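Local atomic coordinates of NBS-LRR class disease resistance protein (Oryza sativa subsp. japonica, PDB entry 6FU9), a protein that probably acts as an intracellular immune receptor in rice, detecting pathogen effector proteins and triggering disease resistance. Residues A[21-26]-A[65-70]. Residues are numbered along the deposited sequence; the frame is centred on the assembly and turned at random. Where two conformers were deposited one is given.
Sequences RTKAMS and KKVGPA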
loop_
_atom_site.group_PDB
_atom_site.type_symbol
_atom_site.label_atom_id
_atom_site.label_comp_id
_atom_site.label_asym_id
_atom_site.label_seq_id
_atom_site.Cartn_x
_atom_site.Cartn_y
_atom_site.Cartn_z
ATOM N N ARG A 21 16.799 3.041 -0.092
ATOM C CA ARG A 21 15.650 3.394 0.722
ATOM C C ARG A 21 15.755 4.843 1.173
ATOM O O ARG A 21 14.760 5.577 1.059
ATOM C CB ARG A 21 15.459 2.451 1.925
ATOM C CG ARG A 21 15.041 1.063 1.501
ATOM C CD ARG A 21 14.737 0.165 2.705
ATOM N NE ARG A 21 14.458 -1.170 2.228
ATOM C CZ ARG A 21 15.269 -2.201 2.196
ATOM N NH1 ARG A 21 16.494 -2.158 2.709
ATOM N NH2 ARG A 21 14.817 -3.310 1.647
ATOM N N THR A 22 16.948 5.234 1.640
ATOM C CA THR A 22 17.173 6.610 2.120
ATOM C C THR A 22 16.998 7.623 0.997
ATOM O O THR A 22 16.378 8.665 1.193
ATOM C CB THR A 22 18.519 6.741 2.836
ATOM O OG1 THR A 22 18.424 5.955 4.031
ATOM C CG2 THR A 22 18.762 8.240 3.136
ATOM N N LYS A 23 17.525 7.321 -0.168
ATOM C CA LYS A 23 17.351 8.183 -1.329
ATOM C C LYS A 23 15.879 8.331 -1.763
ATOM O O LYS A 23 15.438 9.425 -2.076
ATOM C CB LYS A 23 18.094 7.600 -2.484
ATOM C CG LYS A 23 18.155 8.521 -3.690
ATOM C CD LYS A 23 19.466 8.391 -4.448
ATOM C CE LYS A 23 19.878 6.952 -4.741
ATOM N NZ LYS A 23 21.242 7.005 -5.316
ATOM N N ALA A 24 15.155 7.237 -1.743
ATOM C CA ALA A 24 13.752 7.244 -2.061
ATOM C C ALA A 24 13.031 8.088 -1.039
ATOM O O ALA A 24 12.204 8.944 -1.433
ATOM C CB ALA A 24 13.230 5.841 -2.070
ATOM N N MET A 25 13.313 7.927 0.255
ATOM C CA MET A 25 12.553 8.688 1.224
ATOM C C MET A 25 12.880 10.187 1.090
ATOM O O MET A 25 11.981 11.026 1.211
ATOM C CB MET A 25 12.605 8.102 2.672
ATOM C CG MET A 25 11.548 6.918 3.114
ATOM S SD MET A 25 11.898 6.494 4.755
ATOM C CE MET A 25 13.632 6.001 4.716
ATOM N N SER A 26 14.133 10.542 0.828
ATOM C CA SER A 26 14.516 11.919 0.675
ATOM C C SER A 26 13.855 12.575 -0.556
ATOM O O SER A 26 13.370 13.706 -0.492
ATOM C CB SER A 26 16.033 12.005 0.583
ATOM O OG SER A 26 16.386 13.349 0.587
ATOM N N LYS A 65 14.228 7.547 -12.360
ATOM C CA LYS A 65 15.538 8.089 -12.751
ATOM C C LYS A 65 16.566 7.968 -11.653
ATOM O O LYS A 65 17.740 7.743 -11.948
ATOM C CB LYS A 65 15.405 9.570 -13.180
ATOM C CG LYS A 65 14.686 9.721 -14.520
ATOM C CD LYS A 65 14.660 11.147 -15.087
ATOM C CE LYS A 65 13.830 12.066 -14.268
ATOM N NZ LYS A 65 13.713 13.354 -15.012
ATOM N N LYS A 66 16.131 8.058 -10.390
ATOM C CA LYS A 66 17.062 8.221 -9.293
ATOM C C LYS A 66 17.128 7.052 -8.348
ATOM O O LYS A 66 18.146 6.897 -7.632
ATOM C CB LYS A 66 16.702 9.506 -8.536
ATOM C CG LYS A 66 16.791 10.763 -9.388
ATOM C CD LYS A 66 16.176 11.958 -8.678
ATOM C CE LYS A 66 16.536 13.263 -9.361
ATOM N NZ LYS A 66 17.973 13.595 -9.146
ATOM N N VAL A 67 16.104 6.239 -8.249
ATOM C CA VAL A 67 16.050 5.178 -7.225
ATOM C C VAL A 67 15.970 3.797 -7.795
ATOM O O VAL A 67 16.737 2.936 -7.353
ATOM C CB VAL A 67 14.852 5.411 -6.273
ATOM C CG1 VAL A 67 14.715 4.279 -5.252
ATOM C CG2 VAL A 67 14.941 6.778 -5.585
ATOM N N GLY A 68 15.080 3.522 -8.744
ATOM C CA GLY A 68 14.947 2.173 -9.280
ATOM C C GLY A 68 13.650 2.032 -10.021
ATOM O O GLY A 68 12.924 3.034 -10.146
ATOM N N PRO A 69 13.314 0.829 -10.456
ATOM C CA PRO A 69 12.183 0.617 -11.346
ATOM C C PRO A 69 10.814 0.642 -10.633
ATOM O O PRO A 69 10.120 -0.366 -10.454
ATOM C CB PRO A 69 12.465 -0.736 -11.943
ATOM C CG PRO A 69 13.323 -1.414 -10.992
ATOM C CD PRO A 69 14.145 -0.373 -10.349
ATOM N N ALA A 70 10.396 1.813 -10.215
ATOM C CA ALA A 70 9.191 2.001 -9.469
ATOM C C ALA A 70 7.930 1.663 -10.261
ATOM O O ALA A 70 7.835 2.007 -11.429
ATOM C CB ALA A 70 9.153 3.430 -8.946
#
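The two helices of a ferredoxin-like beta-alpha-beta-beta-alpha-beta domain pack on one face of its four-stranded antiparallel sheet, and helix 18-29 is met here by the turn leaving the C-terminal end of helix 56-66, where Val67 leans on Lys23 and Ala24. The two segments approach most closely at Ala24 and Val67, whose CA atoms are 6.0 Å apart. Val67 CG1 lies anti to the backbone N (chi1 176°) and meets Ala24 CB at 3.8 Å. The other branch reaches the helix backbone itself: Val67 CG2 sits 3.7 Å from Ala24 CA and 3.9 Å from Ala24 N. The valine thus wedges against both the side chain and the main chain of one helical residue, while Met15 and Ile13 from a neighbouring loop touch Ala24 and Val67, respectively, and extend the apolar patch.

Toward solvent, the aliphatic part of Lys23 borders this patch. The Lys23 and Val67 side chains run alongside each other, pointing opposite ways, with Lys23 CG 4.1 Å from Val67 CG2. Bends at chi2 (145°) and chi3 (48°) carry the lysine on to the carbonyl of Lys66, whose own side chain sets out toward helix 18-29 but ends pointing away from it. No hydrogen bond joins the two segments. Gly68, with positive phi, ends the helical run, and Pro69 centres an inverse gamma turn, closed by Ala70 N to Gly68 O at 2.8 Å, that leads into strand 71-77. The ammonium does not make the nearest approach: Lys23 CE lies 3.4 Å from Lys66 O, whereas Lys23 NZ remains 3.9 Å from it.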